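Local coordinates for protein restriction endonuclease EcoP15I, modification subunit (Escherichia coli, PDB 4ZCF) that methylates the second adenine of the asymmetric DNA site 5'-CAGCAG-3' using S-adenosyl-L-methionine, and joins the Res subunit for DNA restriction, at residues A[95-101]-A[464-470]; A[106-110]-A[186-190]. One frame throughout, in Å; residues are numbered along the deposited sequence.

In the fold
From the N terminus the chain passes several helices and two strands before strand 96-99, turns at Asp101 into helix 102-113 and goes on to strand 117-122. Interaction 2 closes the shorter loop, where the end of helix 171-188 returns to residues 106-110 with 75 residues in between. Interaction 1 closes the longer loop, with 362 residues between its segments, when strand 461-468 lines up beside strand 96-99. Interaction 2 is therefore nested inside interaction 1. The first contact joins two neighbouring strands of the central sheet; the second packs two helices together. Their centres lie about 14 Å apart, and they meet where Ile465 CD1 packs 3.9 Å from Met109 CE.

Interaction 1 (A[95-101]-A[464-470]); sequences HLLIKGD and FITVQLD
His95 lays its CB over the centre of one face of the Phe464 ring, 3.5 Å from the centroid and close to the ring normal, a CH-pi contact. This aromatic pair sits at the start of two adjacent parallel strands of the Rossmann-like methyltransferase sheet. The imidazole follows with its plane 27° from that of the phenyl, but the two rings are slid apart and barely overlap. At the phenyl edge lies Leu96 O; at the imidazole edge, near its plane, Phe464 N donates to His95 ND1 over 3.1 Å. Phe464 reaches this place with CG between its backbone N and carbonyl carbon (chi1 76°), which swings the ring back over His95, and Phe452 meets the ring edge-to-face. With an alanine at this position, His95 CB would probably lose the aromatic face it rests on, and a gap would be likely to open beside Phe452.

The strand axes lie 17° apart. Hydrogen bonds alternate from Leu96 N to Phe464 O through Gln468 N to Ile98 O, the latter nearly along the C=O axis. On the face of Leu96 and Ile98, which helix 102-113 covers, Leu96 CD1 lies alongside Ile465 CG1, while Ile98 CD1 meets Ile465 CG2 at 3.7 Å. On the opposite face Leu97 CD1 approaches Thr466 OG1, and helix 487-500 packs against Leu97 and Lys99.

Beyond the strands the pairing runs on to Gly100, whose N donates to Gln468 O from above the carbonyl plane. Its backbone angles call for glycine, since a CB would jam against the preceding carbonyl. The Lys99 chain bends at chi2 and chi3, bringing NZ to 3.6 Å from OD1 of Asp470 in a salt bridge; that poorly ordered carboxylate is also hydrogen-bonded through OD1 to Thr486 OG1.

Interaction 2 (A[106-110]-A[186-190]); sequences LKHMV and RELMR
Leu188 pushes its forked end against the side of the helix carrying Leu106, Met109 and Val110, and its two methyls divide the work. CD1 meets Leu106 CD2 at 3.6 Å and lies 4.0 Å from Met109 CB, while CD2 is 3.8 Å from Val110 CA. The torsions explain this reach: chi1 (-56°) sets CG on the side of the neighbouring helix, and chi2 near 180° puts Leu188 CD1 anti to CA, leaving CD2 to turn to Val110. Leu106 has the same pair of torsions, but it is the methyl off the extended line, CD2, that touches Leu188 CD1. Met109 crosses Leu188 at about a right angle; its chain bends at chi3, and CE ends 4.1 Å from Leu188 CD1.

This is helix-to-helix packing on one flank of the Rossmann-like sheet. Helix 102-113, which connects strand 96-99 to strand 117-122, receives the C-terminal end of helix 171-188. Leu188 also packs on Val117 of strand 117-122, and Ile184, one turn back on its helix, touches both Leu106 and Val110.

No hydrogen bond links the two segments, and the buried surface, 214 Å² summed over both sides, is small. Val110 has CG1 anti to its backbone N, while CG2 stands beside that N and comes 4.0 Å from Leu188 CD2. Its CG1 is the nearer methyl to Glu187, whose chain runs extended beyond CG and brings OE1 to 3.8 Å of it. The same oxygen makes a long, weak ion pair with Arg145 of the Res chain, which also packs on Val110.

Interaction 1 (A[95-101]-A[464-470])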
loop_
_atom_site.group_PDB
_atom_site.type_symbol
_atom_site.label_atom_id
_atom_site.label_comp_id
_atom_site.label_asym_id
_atom_site.label_seq_id
_atom_site.Cartn_x
_atom_site.Cartn_y
_atom_site.Cartn_z
ATOM N N HIS A 95 6.147 -23.756 -12.186
ATOM C CA HIS A 95 6.779 -22.513 -12.608
ATOM C C HIS A 95 6.397 -22.070 -14.016
ATOM O O HIS A 95 6.347 -22.894 -14.929
ATOM C CB HIS A 95 8.302 -22.623 -12.461
ATOM C CG HIS A 95 8.743 -23.062 -11.101
ATOM N ND1 HIS A 95 8.687 -22.214 -10.016
ATOM C CD2 HIS A 95 9.172 -24.274 -10.680
ATOM C CE1 HIS A 95 9.131 -22.915 -8.986
ATOM N NE2 HIS A 95 9.429 -24.156 -9.339
ATOM N N LEU A 96 6.165 -20.748 -14.206
ATOM C CA LEU A 96 5.771 -20.206 -15.515
ATOM C C LEU A 96 6.663 -19.108 -16.020
ATOM O O LEU A 96 7.037 -18.233 -15.273
ATOM C CB LEU A 96 4.299 -19.679 -15.515
ATOM C CG LEU A 96 3.215 -20.529 -14.850
ATOM C CD1 LEU A 96 1.984 -19.710 -14.568
ATOM C CD2 LEU A 96 2.902 -21.774 -15.662
ATOM N N LEU A 97 6.932 -19.117 -17.318
ATOM C CA LEU A 97 7.614 -18.054 -18.045
ATOM C C LEU A 97 6.677 -17.706 -19.232
ATOM O O LEU A 97 6.258 -18.604 -19.978
ATOM C CB LEU A 97 9.054 -18.426 -18.479
ATOM C CG LEU A 97 9.687 -17.549 -19.566
ATOM C CD1 LEU A 97 10.024 -16.136 -19.059
ATOM C CD2 LEU A 97 10.894 -18.222 -20.172
ATOM N N ILE A 98 6.267 -16.423 -19.324
ATOM C CA ILE A 98 5.339 -15.927 -20.347
ATOM C C ILE A 98 5.977 -14.900 -21.253
ATOM O O ILE A 98 6.633 -13.966 -20.778
ATOM C CB ILE A 98 3.977 -15.466 -19.786
ATOM C CG1 ILE A 98 3.456 -16.447 -18.742
ATOM C CG2 ILE A 98 2.956 -15.316 -20.912
ATOM C CD1 ILE A 98 2.856 -15.793 -17.590
ATOM N N LYS A 99 5.786 -15.093 -22.572
ATOM C CA LYS A 99 6.308 -14.214 -23.611
ATOM C C LYS A 99 5.204 -13.277 -24.083
ATOM O O LYS A 99 4.107 -13.715 -24.404
ATOM C CB LYS A 99 6.855 -15.039 -24.795
ATOM C CG LYS A 99 7.659 -14.217 -25.805
ATOM C CD LYS A 99 7.497 -14.757 -27.217
ATOM C CE LYS A 99 8.381 -15.930 -27.556
ATOM N NZ LYS A 99 8.484 -16.122 -29.027
ATOM N N GLY A 100 5.528 -12.004 -24.151
ATOM C CA GLY A 100 4.633 -10.953 -24.604
ATOM C C GLY A 100 4.692 -9.730 -23.723
ATOM O O GLY A 100 5.427 -9.699 -22.729
ATOM N N ASP A 101 3.915 -8.701 -24.107
ATOM C CA ASP A 101 3.771 -7.439 -23.387
ATOM C C ASP A 101 3.234 -7.790 -22.025
ATOM O O ASP A 101 2.256 -8.533 -21.937
ATOM C CB ASP A 101 2.790 -6.528 -24.136
ATOM C CG ASP A 101 2.493 -5.195 -23.490
ATOM O OD1 ASP A 101 3.457 -4.506 -23.071
ATOM O OD2 ASP A 101 1.306 -4.800 -23.475
ATOM N N PHE A 464 7.247 -19.616 -9.289
ATOM C CA PHE A 464 7.545 -18.362 -9.944
ATOM C C PHE A 464 6.697 -18.182 -11.197
ATOM O O PHE A 464 6.402 -19.150 -11.903
ATOM C CB PHE A 464 9.065 -18.209 -10.240
ATOM C CG PHE A 464 9.659 -18.986 -11.404
ATOM C CD1 PHE A 464 9.358 -18.641 -12.724
ATOM C CD2 PHE A 464 10.608 -19.982 -11.185
ATOM C CE1 PHE A 464 9.929 -19.337 -13.802
ATOM C CE2 PHE A 464 11.185 -20.672 -12.263
ATOM C CZ PHE A 464 10.846 -20.343 -13.562
ATOM N N ILE A 465 6.342 -16.933 -11.486
ATOM C CA ILE A 465 5.686 -16.526 -12.715
ATOM C C ILE A 465 6.499 -15.316 -13.129
ATOM O O ILE A 465 6.631 -14.399 -12.325
ATOM C CB ILE A 465 4.165 -16.194 -12.586
ATOM C CG1 ILE A 465 3.354 -17.327 -11.968
ATOM C CG2 ILE A 465 3.575 -15.768 -13.930
ATOM C CD1 ILE A 465 1.953 -16.892 -11.455
ATOM N N THR A 466 7.142 -15.360 -14.315
ATOM C CA THR A 466 7.914 -14.236 -14.872
ATOM C C THR A 466 7.501 -13.923 -16.302
ATOM O O THR A 466 7.259 -14.828 -17.093
ATOM C CB THR A 466 9.463 -14.300 -14.673
ATOM O OG1 THR A 466 10.047 -15.313 -15.507
ATOM C CG2 THR A 466 9.886 -14.462 -13.198
ATOM N N VAL A 467 7.426 -12.627 -16.617
ATOM C CA VAL A 467 7.027 -12.120 -17.922
ATOM C C VAL A 467 8.174 -11.362 -18.596
ATOM O O VAL A 467 8.870 -10.590 -17.951
ATOM C CB VAL A 467 5.710 -11.296 -17.860
ATOM C CG1 VAL A 467 5.118 -11.119 -19.264
ATOM C CG2 VAL A 467 4.689 -11.963 -16.928
ATOM N N GLN A 468 8.360 -11.601 -19.890
ATOM C CA GLN A 468 9.406 -10.989 -20.681
ATOM C C GLN A 468 8.937 -10.722 -22.115
ATOM O O GLN A 468 8.471 -11.627 -22.799
ATOM C CB GLN A 468 10.680 -11.875 -20.637
ATOM C CG GLN A 468 11.924 -11.298 -21.339
ATOM C CD GLN A 468 12.210 -9.866 -20.984
ATOM O OE1 GLN A 468 12.561 -9.517 -19.836
ATOM N NE2 GLN A 468 12.068 -9.004 -21.981
ATOM N N LEU A 469 9.063 -9.466 -22.558
ATOM C CA LEU A 469 8.719 -9.025 -23.911
ATOM C C LEU A 469 9.721 -9.570 -24.903
ATOM O O LEU A 469 10.924 -9.557 -24.639
ATOM C CB LEU A 469 8.691 -7.483 -23.987
ATOM C CG LEU A 469 8.232 -6.850 -25.311
ATOM C CD1 LEU A 469 6.781 -7.209 -25.646
ATOM C CD2 LEU A 469 8.427 -5.341 -25.297
ATOM N N ASP A 470 9.228 -9.999 -26.066
ATOM C CA ASP A 470 10.037 -10.521 -27.172
ATOM C C ASP A 470 10.780 -9.375 -27.948
ATOM O O ASP A 470 10.813 -9.364 -29.183
ATOM C CB ASP A 470 9.132 -11.359 -28.098
ATOM C CG ASP A 470 9.827 -12.514 -28.784
ATOM O OD1 ASP A 470 10.474 -13.334 -28.073
ATOM O OD2 ASP A 470 9.672 -12.646 -30.024
#

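Interaction 2 (A[106-110]-A[186-190])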
loop_
_atom_site.group_PDB
_atom_site.type_symbol
_atom_site.label_atom_id
_atom_site.label_comp_id
_atom_site.label_asym_id
_atom_site.label_seq_id
_atom_site.Cartn_x
_atom_site.Cartn_y
_atom_site.Cartn_z
ATOM N N LEU A 106 -0.628 -9.614 -17.931
ATOM C CA LEU A 106 -1.264 -9.422 -16.614
ATOM C C LEU A 106 -2.784 -9.374 -16.739
ATOM O O LEU A 106 -3.462 -9.969 -15.912
ATOM C CB LEU A 106 -0.754 -8.146 -15.917
ATOM C CG LEU A 106 0.672 -8.125 -15.396
ATOM C CD1 LEU A 106 1.076 -6.726 -15.024
ATOM C CD2 LEU A 106 0.835 -9.062 -14.232
ATOM N N LYS A 107 -3.320 -8.716 -17.801
ATOM C CA LYS A 107 -4.764 -8.684 -18.086
ATOM C C LYS A 107 -5.356 -10.087 -18.283
ATOM O O LYS A 107 -6.491 -10.317 -17.848
ATOM C CB LYS A 107 -5.085 -7.801 -19.288
ATOM C CG LYS A 107 -4.950 -6.307 -19.008
ATOM C CD LYS A 107 -5.170 -5.534 -20.283
ATOM C CE LYS A 107 -5.092 -4.053 -20.070
ATOM N NZ LYS A 107 -5.268 -3.328 -21.358
ATOM N N HIS A 108 -4.597 -11.037 -18.896
ATOM C CA HIS A 108 -5.071 -12.427 -19.072
ATOM C C HIS A 108 -5.080 -13.207 -17.723
ATOM O O HIS A 108 -5.782 -14.229 -17.588
ATOM C CB HIS A 108 -4.197 -13.194 -20.090
ATOM C CG HIS A 108 -4.438 -12.856 -21.533
ATOM N ND1 HIS A 108 -5.463 -13.424 -22.241
ATOM C CD2 HIS A 108 -3.721 -12.068 -22.368
ATOM C CE1 HIS A 108 -5.379 -12.925 -23.459
ATOM N NE2 HIS A 108 -4.353 -12.095 -23.577
ATOM N N MET A 109 -4.269 -12.751 -16.739
ATOM C CA MET A 109 -4.132 -13.453 -15.449
ATOM C C MET A 109 -5.243 -13.161 -14.453
ATOM O O MET A 109 -5.499 -13.978 -13.575
ATOM C CB MET A 109 -2.767 -13.176 -14.814
ATOM C CG MET A 109 -1.603 -13.579 -15.704
ATOM S SD MET A 109 0.037 -13.237 -15.018
ATOM C CE MET A 109 -0.031 -14.207 -13.473
ATOM N N VAL A 110 -5.902 -12.008 -14.601
ATOM C CA VAL A 110 -6.955 -11.483 -13.729
ATOM C C VAL A 110 -8.043 -12.476 -13.334
ATOM O O VAL A 110 -8.321 -12.622 -12.140
ATOM C CB VAL A 110 -7.481 -10.117 -14.226
ATOM C CG1 VAL A 110 -8.659 -9.637 -13.391
ATOM C CG2 VAL A 110 -6.365 -9.072 -14.216
ATOM N N ARG A 186 -1.836 -4.859 -8.938
ATOM C CA ARG A 186 -2.506 -4.758 -7.618
ATOM C C ARG A 186 -3.653 -5.777 -7.455
ATOM O O ARG A 186 -3.823 -6.364 -6.382
ATOM C CB ARG A 186 -3.006 -3.320 -7.359
ATOM C CG ARG A 186 -3.549 -3.072 -5.946
ATOM C CD ARG A 186 -4.319 -1.774 -5.909
ATOM N NE ARG A 186 -4.809 -1.428 -4.579
ATOM C CZ ARG A 186 -5.994 -1.792 -4.099
ATOM N NH1 ARG A 186 -6.804 -2.557 -4.821
ATOM N NH2 ARG A 186 -6.368 -1.417 -2.882
ATOM N N GLU A 187 -4.399 -6.004 -8.543
ATOM C CA GLU A 187 -5.515 -6.918 -8.651
ATOM C C GLU A 187 -5.112 -8.365 -8.390
ATOM O O GLU A 187 -5.904 -9.116 -7.821
ATOM C CB GLU A 187 -6.146 -6.796 -10.039
ATOM C CG GLU A 187 -6.479 -5.362 -10.475
ATOM C CD GLU A 187 -7.441 -5.191 -11.637
ATOM O OE1 GLU A 187 -8.150 -6.167 -11.977
ATOM O OE2 GLU A 187 -7.527 -4.063 -12.178
ATOM N N LEU A 188 -3.868 -8.752 -8.765
ATOM C CA LEU A 188 -3.357 -10.124 -8.622
ATOM C C LEU A 188 -2.873 -10.460 -7.238
ATOM O O LEU A 188 -2.755 -11.641 -6.878
ATOM C CB LEU A 188 -2.244 -10.393 -9.640
ATOM C CG LEU A 188 -2.561 -10.168 -11.143
ATOM C CD1 LEU A 188 -1.418 -10.689 -11.985
ATOM C CD2 LEU A 188 -3.902 -10.839 -11.566
ATOM N N MET A 189 -2.631 -9.405 -6.442
ATOM C CA MET A 189 -2.119 -9.477 -5.090
ATOM C C MET A 189 -3.126 -9.944 -4.103
ATOM O O MET A 189 -4.197 -9.356 -3.974
ATOM C CB MET A 189 -1.601 -8.107 -4.660
ATOM C CG MET A 189 -0.320 -7.706 -5.338
ATOM S SD MET A 189 0.208 -6.014 -4.988
ATOM C CE MET A 189 0.562 -6.178 -3.285
ATOM N N ARG A 190 -2.733 -10.940 -3.306
ATOM C CA ARG A 190 -3.472 -11.448 -2.147
ATOM C C ARG A 190 -3.563 -10.256 -1.159
ATOM O O ARG A 190 -2.677 -9.385 -1.163
ATOM C CB ARG A 190 -2.624 -12.540 -1.498
ATOM C CG ARG A 190 -3.151 -13.959 -1.606
ATOM C CD ARG A 190 -2.053 -14.996 -1.335
ATOM N NE ARG A 190 -1.660 -15.055 0.075
ATOM C CZ ARG A 190 -0.938 -16.035 0.630
ATOM N NH1 ARG A 190 -0.505 -17.055 -0.109
ATOM N NH2 ARG A 190 -0.642 -16.000 1.928
#